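Local coordinates for protein anabena Tic22 (Anabaena sp., PDB 4EV1) that is a Tic22-like family protein that probably acts as a chaperone in protein transport, perhaps at thylakoids, at residues Arg29-Ala34 against Gly42-Ala47; Lys114-Leu119 against Pro134-Arg139. All coordinates share one frame; numbering follows the deposited sequence.

Contact 1: residues Arg29-Ala34 against Gly42-Ala47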
loop_
_atom_site.group_PDB
_atom_site.type_symbol
_atom_site.label_atom_id
_atom_site.label_comp_id
_atom_site.label_asym_id
_atom_site.label_seq_id
_atom_site.Cartn_x
_atom_site.Cartn_y
_atom_site.Cartn_z
ATOM N N ARG A 29 10.594 -15.730 6.765
ATOM C CA ARG A 29 10.536 -17.200 6.773
ATOM C C ARG A 29 11.175 -17.653 5.448
ATOM O O ARG A 29 10.950 -17.008 4.407
ATOM C CB ARG A 29 9.062 -17.624 6.903
ATOM C CG ARG A 29 8.583 -18.816 6.050
ATOM C CD ARG A 29 7.363 -19.517 6.659
ATOM N NE ARG A 29 7.657 -20.902 7.029
ATOM C CZ ARG A 29 6.766 -21.894 7.099
ATOM N NH1 ARG A 29 5.464 -21.697 6.840
ATOM N NH2 ARG A 29 7.186 -23.106 7.438
ATOM N N PRO A 30 11.996 -18.718 5.483
ATOM C CA PRO A 30 12.671 -19.157 4.260
ATOM C C PRO A 30 11.699 -19.800 3.297
ATOM O O PRO A 30 10.661 -20.309 3.716
ATOM C CB PRO A 30 13.709 -20.186 4.740
ATOM C CG PRO A 30 13.297 -20.557 6.130
ATOM C CD PRO A 30 12.327 -19.553 6.654
ATOM N N LEU A 31 12.044 -19.750 2.012
ATOM C CA LEU A 31 11.203 -20.294 0.968
ATOM C C LEU A 31 11.843 -21.594 0.455
ATOM O O LEU A 31 13.071 -21.703 0.412
ATOM C CB LEU A 31 11.080 -19.277 -0.159
ATOM C CG LEU A 31 10.241 -18.010 0.094
ATOM C CD1 LEU A 31 10.412 -16.989 -1.016
ATOM C CD2 LEU A 31 8.778 -18.346 0.260
ATOM N N PRO A 32 11.010 -22.555 0.041
ATOM C CA PRO A 32 11.497 -23.828 -0.433
ATOM C C PRO A 32 11.980 -23.765 -1.865
ATOM O O PRO A 32 11.586 -22.842 -2.614
ATOM C CB PRO A 32 10.254 -24.694 -0.379
ATOM C CG PRO A 32 9.153 -23.746 -0.745
ATOM C CD PRO A 32 9.535 -22.488 -0.020
ATOM N N ASN A 33 12.779 -24.762 -2.252
ATOM C CA ASN A 33 13.129 -24.970 -3.665
ATOM C C ASN A 33 11.928 -25.447 -4.455
ATOM O O ASN A 33 11.010 -26.053 -3.892
ATOM C CB ASN A 33 14.258 -26.019 -3.787
ATOM C CG ASN A 33 15.557 -25.541 -3.202
ATOM O OD1 ASN A 33 16.359 -26.328 -2.699
ATOM N ND2 ASN A 33 15.774 -24.255 -3.243
ATOM N N ALA A 34 11.922 -25.172 -5.758
ATOM C CA ALA A 34 11.037 -25.844 -6.683
ATOM C C ALA A 34 11.444 -27.335 -6.724
ATOM O O ALA A 34 12.525 -27.684 -6.233
ATOM C CB ALA A 34 11.133 -25.210 -8.088
ATOM N N GLY A 42 14.070 -16.456 -1.973
ATOM C CA GLY A 42 14.837 -16.961 -0.804
ATOM C C GLY A 42 14.114 -16.949 0.560
ATOM O O GLY A 42 14.198 -17.882 1.341
ATOM N N SER A 43 13.410 -15.862 0.837
ATOM C CA SER A 43 12.622 -15.736 2.058
ATOM C C SER A 43 11.466 -14.764 1.828
ATOM O O SER A 43 11.400 -14.099 0.795
ATOM C CB SER A 43 13.527 -15.330 3.224
ATOM O OG SER A 43 14.171 -14.111 2.938
ATOM N N ILE A 44 10.515 -14.766 2.751
ATOM C CA ILE A 44 9.326 -13.963 2.626
ATOM C C ILE A 44 9.018 -13.245 3.960
ATOM O O ILE A 44 9.094 -13.859 5.020
ATOM C CB ILE A 44 8.101 -14.783 2.139
ATOM C CG1 ILE A 44 6.919 -13.844 1.802
ATOM C CG2 ILE A 44 7.736 -15.914 3.136
ATOM C CD1 ILE A 44 5.661 -14.532 1.191
ATOM N N THR A 45 8.718 -11.946 3.853
ATOM C CA THR A 45 8.345 -11.109 4.994
ATOM C C THR A 45 6.947 -10.534 4.835
ATOM O O THR A 45 6.445 -10.273 3.718
ATOM C CB THR A 45 9.394 -9.981 5.273
ATOM O OG1 THR A 45 9.174 -9.416 6.581
ATOM C CG2 THR A 45 9.331 -8.854 4.208
ATOM N N GLY A 46 6.311 -10.291 5.971
ATOM C CA GLY A 46 4.959 -9.802 5.979
ATOM C C GLY A 46 4.876 -8.333 6.209
ATOM O O GLY A 46 5.140 -7.899 7.365
ATOM N N ALA A 47 4.481 -7.577 5.171
ATOM C CA ALA A 47 4.420 -6.122 5.214
ATOM C C ALA A 47 2.993 -5.704 5.601
ATOM O O ALA A 47 2.031 -6.454 5.372
ATOM C CB ALA A 47 4.853 -5.480 3.864
#
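The amide of Ile-44 gives the shortest polar bond between the two strands, its N lying 2.8 Å from Arg-29 O and in the plane of that carbonyl. Arg-29 N answers with a 3.0 Å bond to Ile-44 O, and the two residues form an antiparallel hydrogen-bonded pair. Beyond it Pro-30 faces Ser-43 in a non-hydrogen-bonded pair, their CA atoms 4.1 Å apart. Leu-31 N then reaches Gly-42 O at 2.9 Å, approaching from above the carbonyl plane, 50° out of it, while Pro-30 CA sends a CH...O contact to the same oxygen.

Leu-31 carries the apolar part. With CG turned anti to its carbonyl carbon (chi1 -71°), the side chain lies against the backbone of Ser-43: CD1 rests 3.6 Å from Ser-43 O, and CD2 meets Ile-44 CG2 at 3.9 Å, the two side chains crossing at about a right angle. Replacement by alanine would probably leave Ile-44 CG2 without this methyl partner and uncover the Ser-43 backbone. Leu-31 also touches Leu-103. Strand 43-48 hydrogen-bonds to strand 102-107 as well, which puts it between that strand and the outer strand 28-30; 28-30 and 43-48 form a long-loop beta hairpin.

Contact 2: residues Lys114-Leu119 against Pro134-Arg139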
loop_
_atom_site.group_PDB
_atom_site.type_symbol
_atom_site.label_atom_id
_atom_site.label_comp_id
_atom_site.label_asym_id
_atom_site.label_seq_id
_atom_site.Cartn_x
_atom_site.Cartn_y
_atom_site.Cartn_z
ATOM N N LYS A 114 -13.251 -4.298 3.979
ATOM C CA LYS A 114 -14.714 -4.250 4.209
ATOM C C LYS A 114 -15.328 -3.131 3.394
ATOM O O LYS A 114 -16.318 -3.345 2.688
ATOM C CB LYS A 114 -15.057 -4.033 5.693
ATOM C CG LYS A 114 -16.533 -4.377 6.042
ATOM C CD LYS A 114 -16.963 -3.751 7.369
ATOM C CE LYS A 114 -18.427 -4.050 7.686
ATOM N NZ LYS A 114 -19.277 -4.139 6.451
ATOM N N GLY A 115 -14.717 -1.944 3.472
ATOM C CA GLY A 115 -15.159 -0.787 2.701
ATOM C C GLY A 115 -15.181 -1.032 1.217
ATOM O O GLY A 115 -16.101 -0.566 0.521
ATOM N N ALA A 116 -14.169 -1.763 0.719
ATOM C CA ALA A 116 -14.037 -2.057 -0.708
ATOM C C ALA A 116 -15.175 -2.956 -1.202
ATOM O O ALA A 116 -15.749 -2.717 -2.254
ATOM C CB ALA A 116 -12.704 -2.741 -0.995
ATOM N N MET A 117 -15.450 -4.017 -0.459
ATOM C CA MET A 117 -16.555 -4.924 -0.787
ATOM C C MET A 117 -17.930 -4.228 -0.765
ATOM O O MET A 117 -18.741 -4.433 -1.667
ATOM C CB MET A 117 -16.516 -6.113 0.174
ATOM C CG MET A 117 -15.370 -7.058 -0.132
ATOM S SD MET A 117 -15.043 -8.043 1.314
ATOM C CE MET A 117 -14.605 -9.636 0.655
ATOM N N ASP A 118 -18.172 -3.388 0.242
ATOM C CA ASP A 118 -19.408 -2.582 0.329
ATOM C C ASP A 118 -19.610 -1.742 -0.932
ATOM O O ASP A 118 -20.674 -1.773 -1.560
ATOM C CB ASP A 118 -19.351 -1.640 1.541
ATOM C CG ASP A 118 -19.417 -2.377 2.877
ATOM O OD1 ASP A 118 -19.795 -3.568 2.892
ATOM O OD2 ASP A 118 -19.094 -1.760 3.920
ATOM N N LEU A 119 -18.579 -0.994 -1.312
ATOM C CA LEU A 119 -18.631 -0.191 -2.544
ATOM C C LEU A 119 -18.843 -1.046 -3.807
ATOM O O LEU A 119 -19.569 -0.635 -4.723
ATOM C CB LEU A 119 -17.394 0.705 -2.683
ATOM C CG LEU A 119 -17.313 1.935 -1.780
ATOM C CD1 LEU A 119 -15.906 2.512 -1.798
ATOM C CD2 LEU A 119 -18.322 2.995 -2.213
ATOM N N PRO A 134 -6.650 -2.371 -1.430
ATOM C CA PRO A 134 -7.547 -1.530 -2.228
ATOM C C PRO A 134 -7.119 -0.065 -2.229
ATOM O O PRO A 134 -6.314 0.362 -1.379
ATOM C CB PRO A 134 -8.908 -1.677 -1.533
ATOM C CG PRO A 134 -8.604 -2.117 -0.168
ATOM C CD PRO A 134 -7.264 -2.831 -0.180
ATOM N N MET A 135 -7.598 0.646 -3.242
ATOM C CA MET A 135 -7.503 2.107 -3.325
ATOM C C MET A 135 -8.862 2.648 -3.811
ATOM O O MET A 135 -9.648 1.935 -4.452
ATOM C CB MET A 135 -6.397 2.513 -4.282
ATOM C CG MET A 135 -5.022 1.931 -3.945
ATOM S SD MET A 135 -3.693 2.639 -4.949
ATOM C CE MET A 135 -3.404 4.131 -4.095
ATOM N N PHE A 136 -9.128 3.913 -3.539
ATOM C CA PHE A 136 -10.433 4.462 -3.775
ATOM C C PHE A 136 -10.282 5.739 -4.533
ATOM O O PHE A 136 -9.497 6.590 -4.124
ATOM C CB PHE A 136 -11.153 4.696 -2.457
ATOM C CG PHE A 136 -11.150 3.487 -1.564
ATOM C CD1 PHE A 136 -10.134 3.289 -0.651
ATOM C CD2 PHE A 136 -12.146 2.523 -1.667
ATOM C CE1 PHE A 136 -10.113 2.169 0.166
ATOM C CE2 PHE A 136 -12.139 1.406 -0.839
ATOM C CZ PHE A 136 -11.111 1.235 0.079
ATOM N N ALA A 137 -11.042 5.876 -5.633
ATOM C CA ALA A 137 -10.923 7.066 -6.460
ATOM C C ALA A 137 -12.317 7.599 -6.714
ATOM O O ALA A 137 -13.242 6.826 -7.054
ATOM C CB ALA A 137 -10.202 6.740 -7.782
ATOM N N VAL A 138 -12.473 8.905 -6.530
ATOM C CA VAL A 138 -13.765 9.547 -6.718
ATOM C C VAL A 138 -13.989 9.897 -8.181
ATOM O O VAL A 138 -13.098 10.416 -8.836
ATOM C CB VAL A 138 -13.883 10.788 -5.849
ATOM C CG1 VAL A 138 -15.196 11.583 -6.152
ATOM C CG2 VAL A 138 -13.815 10.346 -4.400
ATOM N N ARG A 139 -15.182 9.598 -8.678
ATOM C CA ARG A 139 -15.506 9.883 -10.077
ATOM C C ARG A 139 -16.715 10.756 -10.110
ATOM O O ARG A 139 -17.566 10.672 -9.223
ATOM C CB ARG A 139 -15.822 8.611 -10.844
ATOM C CG ARG A 139 -14.747 7.551 -10.804
ATOM C CD ARG A 139 -15.134 6.405 -11.701
ATOM N NE ARG A 139 -16.164 5.558 -11.115
ATOM C CZ ARG A 139 -16.456 4.328 -11.536
ATOM N NH1 ARG A 139 -15.800 3.780 -12.554
ATOM N NH2 ARG A 139 -17.409 3.635 -10.919
#
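Phe-136 and Leu-119 share a first torsion near -60°, CG lying anti to the carbonyl carbon in both (chi1 -51° and -74°), and this brings the ring and the isobutyl group together between strand and helix. There Leu-119 CD1 comes within 3.8 Å of Phe-136 CD2, nearly as close to CE2, and meets the ring obliquely as the two side chains cross.

One turn earlier in the helix, Ala-116 meets the same ring differently. Its CA sits at the edge, in the ring plane, 4.0 Å from Phe-136 CE2, while its methyl group lies against Pro-134 CB at 4.0 Å and close to Phe-136 CE2. The backbone of the preceding residue takes part too, Gly-115 C approaching Phe-136 CE2 to 4.4 Å. The short segments run at 52° to each other, with their axes 9.1 Å apart at closest approach.

Ile-184 touches both Leu-119 and Phe-136 from the paired strand 183-188, and Ala-168 of helix 165-175 adds to the packing on Phe-136. All five residues that touch are buried, and no hydrogen bond joins the segments; helix 110-121 therefore meets the strand here through apolar van der Waals packing, with backbone atoms of Ala-116 and Gly-115 as well as side chains set against the aromatic ring.

How the contacts relate
Contact 1 and contact 2 lie on opposite sides of the centre of the chain, their own centres 31 Å apart and their nearest atoms about 11 Å apart, so neither touches the other. They follow in series along the chain, contact 1 closing before contact 2 opens, and all four segments belong to the Tic22-like part of the chain. Their character differs as well: residues 29-34 and 42-47 meet at the surface, largely through backbone hydrogen bonds, whereas residues 114-119 and 134-139 pack in the interior without any. Strand 102-107 lies between them in sequence, pairing with strand 43-48 and followed shortly by helix 110-121, which provides the helical side of contact 2.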